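PDB 2A22: vacuolar protein sorting 29 from Cryptosporidium parvum, which probably serves, like other VPS29 proteins, as a subunit of the retromer complex, which retrieves membrane cargo from endosomes. Local coordinates for residues G32-P37 and G167-A172; T62-S67 and S85-S90. One frame throughout, in Å; residues are numbered along the deposited sequence.

Interaction 1 of 2, residues G32-P37 and G167-A172; sequences GDLKIP and GTATGA
Thr-168 and Thr-170 reach across to the carbonyls of Asp-33 and Leu-34, pinning together two loops of a calcineurin-like phosphoesterase fold. Residues 32-37 follow the end of strand 26-31, where relatives carry an Asp-x-His metal motif; here Lys-35 takes the histidine's place and its NZ is hydrogen-bonded to NE2 of His-151. Three successive carbonyls of the first loop are satisfied in turn. Gly-32 O receives Ala-169 N at 3.0 Å, with the donor almost straight ahead of the carbonyl. Asp-33 O takes the hydroxyl of Thr-168, OG1 to O 2.7 Å, and Leu-34 O takes that of Thr-170, a short 2.5 Å from OG1 to O, approached well off the C=O direction at 125°.

Threonine suits both places because its hydroxyl can donate and accept; at Thr-170 the methyl packs as well. Thr-170 OG1 also accepts from Ala-172 N, closing an ST turn; Thr-168 OG1 weakly receives the amides of Thr-170 and Gly-171. With chi1 at 55°, the Thr-170 hydroxyl lies between its own N and C, and CG2 is turned to Leu-34 CB and Ile-36 CD1, the latter 3.8 Å from CG2. The single methyls of Ala-169 and Ala-172 allow close approach, touching Leu-34 CD1 and Lys-35 CB respectively.

Water serves the start of the contact. One molecule accepts from Gly-32 N and bonds to Gly-167 O; another joins that same oxygen to Asp-33 OD2, whose carboxylate oxygen is held in addition by the backbone N of His-149. Two acceptors, Gly-32 O and Gly-167 O, stand 3.3 Å apart, and the first water lies 2.8 Å from Gly-167 O.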
loop_
_atom_site.group_PDB
_atom_site.type_symbol
_atom_site.label_atom_id
_atom_site.label_comp_id
_atom_site.label_asym_id
_atom_site.label_seq_id
_atom_site.Cartn_x
_atom_site.Cartn_y
_atom_site.Cartn_z
ATOM N N GLY A 32 -3.406 0.645 2.452
ATOM C CA GLY A 32 -3.787 2.047 2.559
ATOM C C GLY A 32 -5.297 2.280 2.470
ATOM O O GLY A 32 -6.095 1.332 2.504
ATOM N N ASP A 33 -5.680 3.558 2.406
ATOM C CA ASP A 33 -7.081 3.954 2.197
ATOM C C ASP A 33 -7.962 3.318 3.256
ATOM O O ASP A 33 -9.023 2.744 2.930
ATOM C CB ASP A 33 -7.517 3.571 0.779
ATOM C CG ASP A 33 -6.870 4.469 -0.271
ATOM O OD1 ASP A 33 -6.992 5.707 -0.128
ATOM O OD2 ASP A 33 -6.230 3.957 -1.210
ATOM N N LEU A 34 -7.470 3.387 4.501
ATOM C CA LEU A 34 -8.185 2.959 5.701
ATOM C C LEU A 34 -9.366 3.868 5.953
ATOM O O LEU A 34 -10.464 3.391 6.233
ATOM C CB LEU A 34 -7.267 2.955 6.939
ATOM C CG LEU A 34 -6.260 1.806 7.117
ATOM C CD1 LEU A 34 -5.134 1.800 6.056
ATOM C CD2 LEU A 34 -5.648 1.907 8.525
ATOM N N LYS A 35 -9.135 5.172 5.857
ATOM C CA LYS A 35 -10.207 6.158 6.042
ATOM C C LYS A 35 -10.930 5.999 7.390
ATOM O O LYS A 35 -12.147 6.150 7.482
ATOM C CB LYS A 35 -11.185 6.125 4.859
ATOM C CG LYS A 35 -10.579 6.790 3.658
ATOM C CD LYS A 35 -11.367 6.587 2.399
ATOM C CE LYS A 35 -10.439 6.908 1.222
ATOM N NZ LYS A 35 -11.143 7.224 -0.032
ATOM N N ILE A 36 -10.155 5.670 8.415
ATOM C CA ILE A 36 -10.624 5.627 9.804
ATOM C C ILE A 36 -10.388 7.004 10.407
ATOM O O ILE A 36 -9.307 7.569 10.214
ATOM C CB ILE A 36 -9.845 4.543 10.633
ATOM C CG1 ILE A 36 -10.022 3.156 10.001
ATOM C CG2 ILE A 36 -10.328 4.503 12.041
ATOM C CD1 ILE A 36 -9.208 2.064 10.673
ATOM N N PRO A 37 -11.395 7.561 11.128
ATOM C CA PRO A 37 -12.732 7.006 11.478
ATOM C C PRO A 37 -13.880 7.354 10.500
ATOM O O PRO A 37 -15.000 6.836 10.655
ATOM C CB PRO A 37 -12.997 7.643 12.840
ATOM C CG PRO A 37 -12.423 9.075 12.637
ATOM C CD PRO A 37 -11.218 8.916 11.701
ATOM N N GLY A 167 -5.730 -1.498 -2.725
ATOM C CA GLY A 167 -7.133 -1.236 -2.441
ATOM C C GLY A 167 -7.322 -0.589 -1.085
ATOM O O GLY A 167 -6.349 -0.076 -0.474
ATOM N N THR A 168 -8.569 -0.596 -0.613
ATOM C CA THR A 168 -8.880 -0.061 0.738
ATOM C C THR A 168 -8.747 -1.178 1.761
ATOM O O THR A 168 -9.398 -2.212 1.635
ATOM C CB THR A 168 -10.314 0.566 0.821
ATOM O OG1 THR A 168 -10.666 0.748 2.186
ATOM C CG2 THR A 168 -11.394 -0.318 0.122
ATOM N N ALA A 169 -7.900 -0.990 2.765
ATOM C CA ALA A 169 -7.705 -2.003 3.803
ATOM C C ALA A 169 -8.967 -2.262 4.643
ATOM O O ALA A 169 -9.083 -3.300 5.279
ATOM C CB ALA A 169 -6.583 -1.561 4.745
ATOM N N THR A 170 -9.838 -1.260 4.745
ATOM C CA THR A 170 -11.008 -1.318 5.647
ATOM C C THR A 170 -12.331 -1.623 4.917
ATOM O O THR A 170 -13.333 -1.963 5.551
ATOM C CB THR A 170 -11.188 0.015 6.428
ATOM O OG1 THR A 170 -11.270 1.129 5.510
ATOM C CG2 THR A 170 -10.041 0.215 7.416
ATOM N N GLY A 171 -12.333 -1.481 3.593
ATOM C CA GLY A 171 -13.584 -1.530 2.844
ATOM C C GLY A 171 -14.404 -0.245 2.931
ATOM O O GLY A 171 -15.589 -0.235 2.564
ATOM N N ALA A 172 -13.779 0.830 3.403
ATOM C CA ALA A 172 -14.379 2.169 3.400
ATOM C C ALA A 172 -14.875 2.513 2.003
ATOM O O ALA A 172 -14.236 2.131 0.998
ATOM C CB ALA A 172 -13.363 3.220 3.881
HETATM O O HOH W 1 -4.975 -1.623 1.474
HETATM O O HOH W 2 -4.515 2.013 -1.087
#

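Interaction 2 of 2, residues T62-S67 and S85-S90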
loop_
_atom_site.group_PDB
_atom_site.type_symbol
_atom_site.label_atom_id
_atom_site.label_comp_id
_atom_site.label_asym_id
_atom_site.label_seq_id
_atom_site.Cartn_x
_atom_site.Cartn_y
_atom_site.Cartn_z
ATOM N N THR A 62 -0.117 3.592 1.330
ATOM C CA THR A 62 -0.514 4.495 0.242
ATOM C C THR A 62 -1.235 5.783 0.709
ATOM O O THR A 62 -1.590 6.626 -0.118
ATOM C CB THR A 62 -1.373 3.759 -0.780
ATOM O OG1 THR A 62 -2.470 3.099 -0.097
ATOM C CG2 THR A 62 -0.484 2.722 -1.550
ATOM N N GLY A 63 -1.423 5.926 2.014
ATOM C CA GLY A 63 -2.057 7.108 2.564
ATOM C C GLY A 63 -3.526 6.911 2.895
ATOM O O GLY A 63 -4.043 5.779 2.877
ATOM N N ASN A 64 -4.199 8.018 3.200
ATOM C CA ASN A 64 -5.550 7.960 3.772
ATOM C C ASN A 64 -5.704 6.973 4.933
ATOM O O ASN A 64 -6.691 6.221 5.018
ATOM C CB ASN A 64 -6.608 7.768 2.684
ATOM C CG ASN A 64 -6.899 9.052 1.954
ATOM O OD1 ASN A 64 -6.447 10.120 2.372
ATOM N ND2 ASN A 64 -7.641 8.967 0.858
ATOM N N VAL A 65 -4.688 6.959 5.795
ATOM C CA VAL A 65 -4.781 6.321 7.112
ATOM C C VAL A 65 -5.808 7.081 7.970
ATOM O O VAL A 65 -6.637 6.457 8.629
ATOM C CB VAL A 65 -3.414 6.317 7.815
ATOM C CG1 VAL A 65 -3.530 5.727 9.209
ATOM C CG2 VAL A 65 -2.381 5.550 6.966
ATOM N N CYS A 66 -5.720 8.426 7.937
ATOM C CA CYS A 66 -6.691 9.375 8.533
ATOM C C CYS A 66 -6.758 9.422 10.059
ATOM O O CYS A 66 -7.163 10.432 10.632
ATOM C CB CYS A 66 -8.101 9.161 7.955
ATOM S SG CYS A 66 -8.217 9.357 6.160
ATOM N N SER A 67 -6.369 8.331 10.708
ATOM C CA SER A 67 -6.429 8.210 12.162
ATOM C C SER A 67 -5.026 8.095 12.746
ATOM O O SER A 67 -4.257 7.167 12.391
ATOM C CB SER A 67 -7.234 6.959 12.549
ATOM O OG SER A 67 -6.970 6.584 13.885
ATOM N N SER A 85 1.165 10.933 2.257
ATOM C CA SER A 85 -0.043 11.727 2.431
ATOM C C SER A 85 -1.127 11.440 1.376
ATOM O O SER A 85 -0.862 11.471 0.168
ATOM C CB SER A 85 0.337 13.213 2.360
ATOM O OG SER A 85 -0.727 13.971 2.888
ATOM N N GLY A 86 -2.344 11.175 1.829
ATOM C CA GLY A 86 -3.495 11.085 0.933
ATOM C C GLY A 86 -4.373 12.322 0.972
ATOM O O GLY A 86 -4.093 13.246 1.707
ATOM N N ASP A 87 -5.447 12.334 0.188
ATOM C CA ASP A 87 -6.326 13.510 0.074
ATOM C C ASP A 87 -7.245 13.743 1.289
ATOM O O ASP A 87 -7.801 14.805 1.426
ATOM C CB ASP A 87 -7.175 13.444 -1.209
ATOM C CG ASP A 87 -8.085 12.230 -1.260
ATOM O OD1 ASP A 87 -7.657 11.103 -0.951
ATOM O OD2 ASP A 87 -9.255 12.385 -1.632
ATOM N N LEU A 88 -7.405 12.744 2.152
ATOM C CA LEU A 88 -8.283 12.870 3.314
ATOM C C LEU A 88 -7.506 12.911 4.621
ATOM O O LEU A 88 -8.096 12.852 5.707
ATOM C CB LEU A 88 -9.292 11.717 3.345
ATOM C CG LEU A 88 -10.397 11.696 2.276
ATOM C CD1 LEU A 88 -11.295 10.466 2.461
ATOM C CD2 LEU A 88 -11.251 12.991 2.292
ATOM N N ASP A 89 -6.184 13.006 4.519
ATOM C CA ASP A 89 -5.337 12.996 5.693
ATOM C C ASP A 89 -5.299 14.418 6.229
ATOM O O ASP A 89 -4.644 15.285 5.680
ATOM C CB ASP A 89 -3.939 12.444 5.359
ATOM C CG ASP A 89 -3.912 10.908 5.230
ATOM O OD1 ASP A 89 -4.598 10.217 6.012
ATOM O OD2 ASP A 89 -3.170 10.378 4.373
ATOM N N SER A 90 -6.057 14.671 7.284
ATOM C CA SER A 90 -6.171 16.038 7.796
ATOM C C SER A 90 -5.815 16.102 9.281
ATOM O O SER A 90 -5.594 17.177 9.794
ATOM C CB SER A 90 -7.586 16.585 7.568
ATOM O OG SER A 90 -8.512 15.831 8.327
HETATM O O HOH W 3 -1.736 8.634 5.683
HETATM O O HOH W 4 -7.340 12.734 8.966
#
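Gly-63 and Gly-86 bring the two loops together, their CA atoms 4.5 Å apart, and from Gly-86 to Asp-89 the second loop folds into a type I beta turn. Lacking side chains, these glycines let the backbones come close enough for Asn-64 and Asp-89 to bridge them. The carboxylate of Asp-89 grips both loops: OD1 accepts Cys-66 N at 2.9 Å, while OD2 accepts Asn-64 N and, within its own loop, Gly-86 N, the two amides coming from the same face of the carboxylate plane. A water donates to OD2 as well. Asparagine suits position 64 because its amide carries an acceptor and a donor side by side: Asn-64 OD1 takes Leu-88 N at 2.8 Å, and Asn-64 ND2 points, nearly in the amide plane, to Asp-87 OD1, 2.8 Å away, with the two flat groups turned 40° apart. That aspartate also makes weak bonds to His-120 and His-149, an arrangement consistent with the metal site of this fold. Cys-66 SG adds an apolar touch on Leu-88 CB. Residues 62-67 lead from strand 58-61 into helix 68-77, for which Ser-67 is the N-cap, and 85-90 leaves the adjacent parallel strand 81-83; the contact ties the loop that enters the helix of a beta-alpha-beta crossover to the loop that leaves its second strand, with Val-65 packed on Tyr-70, Val-71 and Leu-74 of that helix.

Both interactions gather loops at the strand ends where relatives of this fold bind metals, and their centres lie about 10 Å apart. Interaction 1 is buried and joins the loops after strands 26-31 and 161-165, which belong to different sheets; interaction 2 is partly open to solvent and joins loops after neighbouring strands of one sheet. Their chemistry differs accordingly: threonine hydroxyls on carbonyl oxygens in the first; side-chain carboxylate and amide oxygens taking backbone N-H groups, with one amide-to-carboxylate bond, in the second. Segments 32-37 and 62-67 lie side by side, probably hydrogen-bonded from Asp-33 N to Gly-63 O and from Lys-35 N to Asn-64 O, linking the two contacts.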